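Local coordinates for protein 3-chlorocatechol 1,2-dioxygenase (PDB 2BOY) that probably catalyses the iron(III)-dependent intradiol cleavage of catechols, with chlorinated catechols among its likely substrates, in the bacterial breakdown of aromatic compounds, at residues Gln75-Phe79 with Leu122-Gln126; Ile80-Leu86 with Tyr143-Ile149. All blocks are in the same frame, centred on the assembly; numbering follows the deposited sequence.

Contact 1: residues Gln75-Phe79 with Leu122-Gln126. With BHO (benzhydroxamic acid), chain J.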
ATOM      1  N   GLN A  75     -17.222   6.443  -7.034  1.00 16.66           N
ATOM      2  CA  GLN A  75     -17.365   7.810  -6.536  1.00 18.26           C
ATOM      3  C   GLN A  75     -16.101   8.654  -6.836  1.00 18.32           C
ATOM      4  O   GLN A  75     -16.185   9.855  -7.129  1.00 18.46           O
ATOM      5  CB  GLN A  75     -17.563   7.784  -5.016  1.00 18.62           C
ATOM      6  CG  GLN A  75     -17.832   9.194  -4.442  1.00 16.40           C
ATOM      7  CD  GLN A  75     -18.159   9.198  -2.983  1.00 21.55           C
ATOM      8  OE1 GLN A  75     -17.482   9.878  -2.193  1.00 24.38           O
ATOM      9  NE2 GLN A  75     -19.171   8.438  -2.593  1.00 19.56           N
ATOM     10  N   GLY A  76     -14.932   8.036  -6.697  1.00 18.45           N
ATOM     11  CA  GLY A  76     -13.673   8.784  -6.745  1.00 18.38           C
ATOM     12  C   GLY A  76     -13.477   9.597  -5.453  1.00 18.71           C
ATOM     13  O   GLY A  76     -14.324   9.570  -4.526  1.00 21.12           O
ATOM     14  N   PRO A  77     -12.354  10.299  -5.346  1.00 18.96           N
ATOM     15  CA  PRO A  77     -11.948  10.922  -4.075  1.00 18.65           C
ATOM     16  C   PRO A  77     -12.280  12.396  -3.918  1.00 18.98           C
ATOM     17  O   PRO A  77     -11.869  12.991  -2.900  1.00 18.71           O
ATOM     18  CB  PRO A  77     -10.403  10.755  -4.107  1.00 19.05           C
ATOM     19  CG  PRO A  77     -10.088  11.003  -5.561  1.00 19.60           C
ATOM     20  CD  PRO A  77     -11.270  10.360  -6.358  1.00 18.37           C
ATOM     21  N   TYR A  78     -12.996  12.982  -4.871  1.00 18.36           N
ATOM     22  CA  TYR A  78     -13.193  14.416  -4.879  1.00 18.92           C
ATOM     23  C   TYR A  78     -14.594  14.907  -4.569  1.00 18.89           C
ATOM     24  O   TYR A  78     -14.882  16.092  -4.803  1.00 19.67           O
ATOM     25  CB  TYR A  78     -12.745  15.011  -6.239  1.00 19.40           C
ATOM     26  CG  TYR A  78     -11.266  14.820  -6.511  1.00 20.14           C
ATOM     27  CD1 TYR A  78     -10.346  14.612  -5.471  1.00 23.20           C
ATOM     28  CD2 TYR A  78     -10.795  14.876  -7.808  1.00 24.39           C
ATOM     29  CE1 TYR A  78      -8.955  14.456  -5.767  1.00 25.19           C
ATOM     30  CE2 TYR A  78      -9.437  14.715  -8.104  1.00 27.89           C
ATOM     31  CZ  TYR A  78      -8.539  14.518  -7.092  1.00 28.40           C
ATOM     32  OH  TYR A  78      -7.204  14.370  -7.469  1.00 33.02           O
ATOM     33  N   PHE A  79     -15.458  14.047  -4.026  1.00 18.10           N
ATOM     34  CA  PHE A  79     -16.761  14.540  -3.579  1.00 19.47           C
ATOM     35  C   PHE A  79     -16.551  15.436  -2.375  1.00 19.97           C
ATOM     36  O   PHE A  79     -15.698  15.123  -1.534  1.00 20.74           O
ATOM     37  CB  PHE A  79     -17.672  13.378  -3.119  1.00 19.67           C
ATOM     38  CG  PHE A  79     -18.970  13.827  -2.516  1.00 20.84           C
ATOM     39  CD1 PHE A  79     -19.917  14.514  -3.290  1.00 19.45           C
ATOM     40  CD2 PHE A  79     -19.266  13.548  -1.167  1.00 21.07           C
ATOM     41  CE1 PHE A  79     -21.120  14.926  -2.721  1.00 19.46           C
ATOM     42  CE2 PHE A  79     -20.497  13.960  -0.583  1.00 21.73           C
ATOM     43  CZ  PHE A  79     -21.413  14.654  -1.348  1.00 19.33           C
ATOM     44  N   LEU A 122     -30.318  15.150  -6.037  1.00 21.55           N
ATOM     45  CA  LEU A 122     -29.111  14.787  -6.800  1.00 20.98           C
ATOM     46  C   LEU A 122     -28.003  15.754  -6.437  1.00 21.16           C
ATOM     47  O   LEU A 122     -28.215  16.970  -6.450  1.00 22.39           O
ATOM     48  CB  LEU A 122     -29.342  14.825  -8.329  1.00 20.89           C
ATOM     49  CG  LEU A 122     -30.362  13.869  -8.962  1.00 19.49           C
ATOM     50  CD1 LEU A 122     -31.741  14.532  -8.975  1.00 19.64           C
ATOM     51  CD2 LEU A 122     -29.957  13.466 -10.339  1.00 17.73           C
ATOM     52  N   ASP A 123     -26.843  15.207  -6.081  1.00 20.22           N
ATOM     53  CA  ASP A 123     -25.657  15.970  -5.799  1.00 20.60           C
ATOM     54  C   ASP A 123     -24.789  15.794  -7.035  1.00 19.83           C
ATOM     55  O   ASP A 123     -24.460  14.666  -7.380  1.00 20.65           O
ATOM     56  CB  ASP A 123     -24.944  15.341  -4.602  1.00 22.42           C
ATOM     57  CG  ASP A 123     -24.509  16.352  -3.576  1.00 25.31           C
ATOM     58  OD1 ASP A 123     -24.704  16.118  -2.380  1.00 28.72           O
ATOM     59  OD2 ASP A 123     -23.937  17.409  -3.856  1.00 28.21           O
ATOM     60  N   MET A 124     -24.360  16.878  -7.672  1.00 17.90           N
ATOM     61  CA  MET A 124     -23.525  16.731  -8.889  1.00 16.04           C
ATOM     62  C   MET A 124     -22.246  17.517  -8.727  1.00 15.28           C
ATOM     63  O   MET A 124     -22.280  18.588  -8.146  1.00 15.09           O
ATOM     64  CB  MET A 124     -24.301  17.205 -10.112  1.00 16.41           C
ATOM     65  CG  MET A 124     -23.766  16.700 -11.475  1.00 17.96           C
ATOM     66  SD  MET A 124     -22.317  17.631 -12.163  1.00 20.20           S
ATOM     67  CE  MET A 124     -23.110  18.791 -13.295  1.00 17.05           C
ATOM     68  N   TRP A 125     -21.112  16.927  -9.113  1.00 14.30           N
ATOM     69  CA  TRP A 125     -19.853  17.670  -9.115  1.00 15.35           C
ATOM     70  C   TRP A 125     -19.086  17.315 -10.357  1.00 16.30           C
ATOM     71  O   TRP A 125     -19.230  16.217 -10.904  1.00 16.23           O
ATOM     72  CB  TRP A 125     -19.015  17.455  -7.820  1.00 14.43           C
ATOM     73  CG  TRP A 125     -18.469  16.065  -7.560  1.00 15.66           C
ATOM     74  CD1 TRP A 125     -17.161  15.688  -7.611  1.00 16.10           C
ATOM     75  CD2 TRP A 125     -19.203  14.897  -7.105  1.00 15.61           C
ATOM     76  NE1 TRP A 125     -17.023  14.367  -7.244  1.00 16.61           N
ATOM     77  CE2 TRP A 125     -18.258  13.839  -6.962  1.00 16.85           C
ATOM     78  CE3 TRP A 125     -20.567  14.633  -6.847  1.00 15.45           C
ATOM     79  CZ2 TRP A 125     -18.623  12.522  -6.572  1.00 15.25           C
ATOM     80  CZ3 TRP A 125     -20.943  13.328  -6.459  1.00 15.78           C
ATOM     81  CH2 TRP A 125     -19.969  12.283  -6.337  1.00 16.43           C
ATOM     82  N   GLN A 126     -18.250  18.247 -10.800  1.00 16.12           N
ATOM     83  CA  GLN A 126     -17.522  18.066 -12.034  1.00 15.91           C
ATOM     84  C   GLN A 126     -16.342  19.014 -11.961  1.00 16.40           C
ATOM     85  O   GLN A 126     -16.340  19.954 -11.161  1.00 15.60           O
ATOM     86  CB  GLN A 126     -18.404  18.428 -13.255  1.00 15.32           C
ATOM     87  CG  GLN A 126     -18.766  19.961 -13.312  1.00 16.03           C
ATOM     88  CD  GLN A 126     -19.434  20.346 -14.599  1.00 18.87           C
ATOM     89  OE1 GLN A 126     -20.657  20.304 -14.711  1.00 17.30           O
ATOM     90  NE2 GLN A 126     -18.629  20.763 -15.582  1.00 17.78           N
TER
HETATM   91  C1  BHO J1256     -11.498  10.494  -9.960  1.00 27.06           C
HETATM   92  C2  BHO J1256     -11.528   9.025  -9.819  1.00 23.55           C
HETATM   93  C3  BHO J1256     -10.355   8.365  -9.446  1.00 24.45           C
HETATM   94  C4  BHO J1256      -9.184   9.112  -9.240  1.00 23.54           C
HETATM   95  C5  BHO J1256      -9.169  10.489  -9.386  1.00 27.64           C
HETATM   96  C6  BHO J1256     -10.317  11.190  -9.757  1.00 29.03           C
HETATM   97  C   BHO J1256     -12.758  11.198 -10.357  1.00 29.90           C
HETATM   98  O1  BHO J1256     -13.535  10.576 -11.005  1.00 37.08           O
HETATM   99  N   BHO J1256     -13.066  12.453 -10.099  1.00 32.14           N
HETATM  100  O2  BHO J1256     -12.967  12.986  -8.983  1.00 37.54           O
HETATM  101  O   HOH W   1     -14.626  12.324  -7.233  1.00 15.52           O

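Contact 2: residues Ile80-Leu86 with Tyr143-Ile149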
ATOM      1  N   ILE A  80     -17.336  16.519  -2.284  1.00 17.67           N
ATOM      2  CA  ILE A  80     -17.371  17.381  -1.115  1.00 17.31           C
ATOM      3  C   ILE A  80     -18.828  17.651  -0.701  1.00 17.28           C
ATOM      4  O   ILE A  80     -19.641  18.184  -1.506  1.00 18.64           O
ATOM      5  CB  ILE A  80     -16.620  18.738  -1.404  1.00 16.14           C
ATOM      6  CG1 ILE A  80     -15.149  18.497  -1.865  1.00 14.05           C
ATOM      7  CG2 ILE A  80     -16.723  19.651  -0.172  1.00 16.02           C
ATOM      8  CD1 ILE A  80     -14.089  18.209  -0.720  1.00 16.41           C
ATOM      9  N   PRO A  81     -19.192  17.282   0.528  1.00 18.69           N
ATOM     10  CA  PRO A  81     -20.565  17.465   0.999  1.00 19.00           C
ATOM     11  C   PRO A  81     -20.878  18.925   1.177  1.00 19.53           C
ATOM     12  O   PRO A  81     -19.954  19.755   1.264  1.00 18.50           O
ATOM     13  CB  PRO A  81     -20.558  16.771   2.386  1.00 19.67           C
ATOM     14  CG  PRO A  81     -19.121  16.947   2.845  1.00 18.88           C
ATOM     15  CD  PRO A  81     -18.351  16.634   1.561  1.00 18.96           C
ATOM     16  N   GLY A  82     -22.170  19.231   1.216  1.00 18.40           N
ATOM     17  CA  GLY A  82     -22.593  20.575   1.489  1.00 19.78           C
ATOM     18  C   GLY A  82     -22.793  21.508   0.302  1.00 19.83           C
ATOM     19  O   GLY A  82     -22.994  22.701   0.524  1.00 19.46           O
ATOM     20  N   ALA A  83     -22.747  21.000  -0.922  1.00 19.74           N
ATOM     21  CA  ALA A  83     -22.956  21.885  -2.102  1.00 19.89           C
ATOM     22  C   ALA A  83     -24.278  22.639  -2.014  1.00 20.52           C
ATOM     23  O   ALA A  83     -25.262  22.111  -1.453  1.00 20.60           O
ATOM     24  CB  ALA A  83     -22.881  21.057  -3.435  1.00 18.99           C
ATOM     25  N   PRO A  84     -24.333  23.859  -2.552  1.00 21.16           N
ATOM     26  CA  PRO A  84     -25.555  24.670  -2.469  1.00 22.04           C
ATOM     27  C   PRO A  84     -26.748  24.039  -3.204  1.00 22.59           C
ATOM     28  O   PRO A  84     -26.597  23.403  -4.254  1.00 21.46           O
ATOM     29  CB  PRO A  84     -25.137  26.003  -3.109  1.00 22.30           C
ATOM     30  CG  PRO A  84     -23.976  25.624  -4.025  1.00 23.75           C
ATOM     31  CD  PRO A  84     -23.252  24.542  -3.305  1.00 20.69           C
ATOM     32  N   GLU A  85     -27.927  24.176  -2.626  1.00 22.64           N
ATOM     33  CA  GLU A  85     -29.176  23.814  -3.302  1.00 24.68           C
ATOM     34  C   GLU A  85     -29.386  24.880  -4.369  1.00 24.33           C
ATOM     35  O   GLU A  85     -29.451  26.075  -4.059  1.00 24.96           O
ATOM     36  CB  GLU A  85     -30.358  23.844  -2.325  1.00 25.40           C
ATOM     37  CG  GLU A  85     -30.019  23.288  -0.936  1.00 30.47           C
ATOM     38  CD  GLU A  85     -31.256  23.006  -0.072  1.00 36.20           C
ATOM     39  OE1 GLU A  85     -32.226  23.790  -0.166  1.00 38.60           O
ATOM     40  OE2 GLU A  85     -31.253  21.993   0.691  1.00 36.71           O
ATOM     41  N   LEU A  86     -29.409  24.464  -5.630  1.00 23.04           N
ATOM     42  CA  LEU A  86     -29.508  25.427  -6.742  1.00 20.86           C
ATOM     43  C   LEU A  86     -30.951  25.884  -6.874  1.00 21.49           C
ATOM     44  O   LEU A  86     -31.862  25.193  -6.438  1.00 20.17           O
ATOM     45  CB  LEU A  86     -29.062  24.751  -8.046  1.00 20.73           C
ATOM     46  CG  LEU A  86     -27.658  24.162  -8.026  1.00 18.64           C
ATOM     47  CD1 LEU A  86     -27.281  23.581  -9.410  1.00 18.62           C
ATOM     48  CD2 LEU A  86     -26.618  25.169  -7.580  1.00 20.31           C
ATOM     49  N   TYR A 143     -17.110  25.439  -3.844  1.00 20.84           N
ATOM     50  CA  TYR A 143     -18.299  24.894  -4.505  1.00 18.98           C
ATOM     51  C   TYR A 143     -18.462  25.311  -5.969  1.00 18.52           C
ATOM     52  O   TYR A 143     -19.544  25.149  -6.529  1.00 17.22           O
ATOM     53  CB  TYR A 143     -19.602  25.142  -3.723  1.00 18.84           C
ATOM     54  CG  TYR A 143     -19.646  24.407  -2.367  1.00 20.06           C
ATOM     55  CD1 TYR A 143     -19.636  23.015  -2.303  1.00 20.62           C
ATOM     56  CD2 TYR A 143     -19.700  25.126  -1.157  1.00 20.54           C
ATOM     57  CE1 TYR A 143     -19.667  22.349  -1.071  1.00 18.37           C
ATOM     58  CE2 TYR A 143     -19.752  24.454   0.102  1.00 20.35           C
ATOM     59  CZ  TYR A 143     -19.712  23.081   0.123  1.00 21.16           C
ATOM     60  OH  TYR A 143     -19.766  22.421   1.339  1.00 18.78           O
ATOM     61  N   LEU A 144     -17.396  25.787  -6.607  1.00 17.49           N
ATOM     62  CA  LEU A 144     -17.512  25.968  -8.056  1.00 17.62           C
ATOM     63  C   LEU A 144     -17.875  24.577  -8.610  1.00 17.25           C
ATOM     64  O   LEU A 144     -17.229  23.589  -8.215  1.00 19.72           O
ATOM     65  CB  LEU A 144     -16.196  26.383  -8.666  1.00 16.86           C
ATOM     66  CG  LEU A 144     -16.314  26.998 -10.061  1.00 18.72           C
ATOM     67  CD1 LEU A 144     -16.894  28.450  -9.860  1.00 20.02           C
ATOM     68  CD2 LEU A 144     -14.976  26.997 -10.716  1.00 18.95           C
ATOM     69  N   PHE A 145     -18.847  24.508  -9.519  1.00 16.46           N
ATOM     70  CA  PHE A 145     -19.187  23.258 -10.226  1.00 16.42           C
ATOM     71  C   PHE A 145     -19.560  22.122  -9.265  1.00 16.23           C
ATOM     72  O   PHE A 145     -19.304  20.962  -9.550  1.00 15.01           O
ATOM     73  CB  PHE A 145     -18.073  22.806 -11.185  1.00 17.06           C
ATOM     74  CG  PHE A 145     -18.043  23.611 -12.456  1.00 17.60           C
ATOM     75  CD1 PHE A 145     -16.963  24.468 -12.727  1.00 17.53           C
ATOM     76  CD2 PHE A 145     -19.135  23.595 -13.310  1.00 15.16           C
ATOM     77  CE1 PHE A 145     -16.979  25.253 -13.889  1.00 20.83           C
ATOM     78  CE2 PHE A 145     -19.160  24.356 -14.488  1.00 16.14           C
ATOM     79  CZ  PHE A 145     -18.068  25.190 -14.767  1.00 15.29           C
ATOM     80  N   ARG A 146     -20.242  22.496  -8.186  1.00 16.92           N
ATOM     81  CA  ARG A 146     -20.842  21.539  -7.243  1.00 16.34           C
ATOM     82  C   ARG A 146     -22.221  22.054  -6.873  1.00 17.64           C
ATOM     83  O   ARG A 146     -22.366  23.225  -6.452  1.00 18.47           O
ATOM     84  CB  ARG A 146     -19.962  21.472  -5.982  1.00 15.95           C
ATOM     85  CG  ARG A 146     -18.544  20.949  -6.231  1.00 16.57           C
ATOM     86  CD  ARG A 146     -17.627  20.912  -4.989  1.00 14.06           C
ATOM     87  NE  ARG A 146     -16.280  20.434  -5.294  1.00 15.00           N
ATOM     88  CZ  ARG A 146     -15.895  19.152  -5.338  1.00 16.23           C
ATOM     89  NH1 ARG A 146     -16.774  18.138  -5.123  1.00 16.63           N
ATOM     90  NH2 ARG A 146     -14.617  18.872  -5.596  1.00 14.84           N
ATOM     91  N   GLY A 147     -23.257  21.204  -6.990  1.00 17.35           N
ATOM     92  CA  GLY A 147     -24.601  21.662  -6.667  1.00 18.24           C
ATOM     93  C   GLY A 147     -25.575  20.536  -6.378  1.00 18.02           C
ATOM     94  O   GLY A 147     -25.383  19.394  -6.847  1.00 18.61           O
ATOM     95  N   LYS A 148     -26.645  20.885  -5.679  1.00 18.61           N
ATOM     96  CA  LYS A 148     -27.731  19.951  -5.409  1.00 19.73           C
ATOM     97  C   LYS A 148     -28.997  20.437  -6.105  1.00 19.79           C
ATOM     98  O   LYS A 148     -29.335  21.618  -6.032  1.00 19.54           O
ATOM     99  CB  LYS A 148     -28.001  19.869  -3.915  1.00 19.94           C
ATOM    100  CG  LYS A 148     -26.833  19.265  -3.151  1.00 23.06           C
ATOM    101  CD  LYS A 148     -27.076  19.371  -1.691  1.00 26.74           C
ATOM    102  CE  LYS A 148     -26.069  18.562  -0.904  1.00 27.74           C
ATOM    103  NZ  LYS A 148     -26.513  18.616   0.483  1.00 28.67           N
ATOM    104  N   ILE A 149     -29.701  19.507  -6.735  1.00 20.96           N
ATOM    105  CA  ILE A 149     -30.977  19.777  -7.383  1.00 22.76           C
ATOM    106  C   ILE A 149     -31.973  18.680  -7.007  1.00 24.19           C
ATOM    107  O   ILE A 149     -31.606  17.667  -6.364  1.00 24.10           O
ATOM    108  CB  ILE A 149     -30.784  19.786  -8.885  1.00 22.96           C
ATOM    109  CG1 ILE A 149     -30.038  18.528  -9.278  1.00 23.84           C
ATOM    110  CG2 ILE A 149     -29.929  20.999  -9.299  1.00 23.39           C
ATOM    111  CD1 ILE A 149     -30.126  18.182 -10.715  1.00 28.56           C
TER
HETATM  112  O   HOH W   2     -19.377  18.035  -4.210  1.00 18.39           O
HETATM  113  O   HOH W   3     -31.848  22.468  -4.911  1.00 41.30           O

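Contact 1: residues Gln75-Phe79 with Leu122-Gln126
Phe79 and Trp125 mark the closest approach of the two backbones, their CA atoms 7.1 Å apart, and no direct hydrogen bond joins the irregular loop Gln75-Phe79 to the strand segment Leu122-Gln126. The strand belongs to the beta core of the intradiol dioxygenase fold, and the loop contributes Gly76, Pro77 and Tyr78 to the pocket that holds benzhydroxamic acid. Trp125 supplies most of the strand's side of the contact. Phe79 sets its edge toward the indole face in a T-shaped stack, with Phe79 CD1 3.5 Å from Trp125 CZ3 and the planes at 58°. Phe79 CA adds a CH-pi contact over the five-membered ring, 4.0 Å from its centroid. With CG anti to the backbone N (chi1 174°), the Phe79 ring lies over the indole face and brings its CE1-CZ edge to Asp123, whose OD1 is 3.7 Å from Phe79 CZ; the carboxylate and ring planes are perpendicular. His193, an iron ligand, stacks on Trp125. The polar link is a single water in the indole plane: it accepts from Trp125 NE1 and from Tyr78 N, and donates to Gln75 O. The same water donates to BHO O2 of the bound ligand, a short contact at 2.5 Å.

Contact 2: residues Ile80-Leu86 with Tyr143-Ile149
Tyr143 OH donates to Pro81 O over 2.7 Å, lying in the carbonyl plane on a lone pair. The phenol ring also packs along the loop backbone, with Tyr143 CD1 3.5 Å from Ala83 CA, and Pro84 CD meets Tyr143 CB at 3.7 Å. Ile80 CG1 sits over the centre of the Arg146 guanidinium, 3.6 Å from Arg146 CZ, and a water in the guanidinium plane accepts from Arg146 NH1 and donates to Ile80 O. Further along, Lys148 N donates to Pro84 O and Leu86 N to Lys148 O, the latter bond nearly straight at 174°. These two bonds make one beta bridge, Glu85 with Lys148, by which the irregular loop 80-86 lines the edge of strand 146-149 in the beta core of the dioxygenase. Lys148 stays extended beyond CG, bringing its CD to 3.3 Å from Ala83 O, and Leu86 CD1 packs on Ile149 CG2. A type II turn from Tyr143 to Arg146, closed by Arg146 N to Tyr143 O, leads into the strand. In the next shell, Ser134 OG accepts from Arg146 NE, and Phe135 meets the Tyr143 ring edge-to-face.

After helix 56-64 the chain enters a long loop that supplies the first segment of each contact, 75-79 and then directly 80-86, before strand 102-110. Contact 1 closes on strand 121-125, 43 residues beyond Phe79; contact 2 closes on 143-149, 57 residues beyond Leu86. The closures cross, since their segments alternate along the chain. Both receiving strands are antiparallel neighbours in one sheet, joined by Met124 N to Gly147 O at 2.8 Å. Arg146 bridges the two contacts: its NH1 lies 2.8 Å from Tyr78 O, a probable hydrogen bond, and packs against Trp125 CD1. One continuous loop is thus tied across two adjacent strands, from the ligand pocket outward.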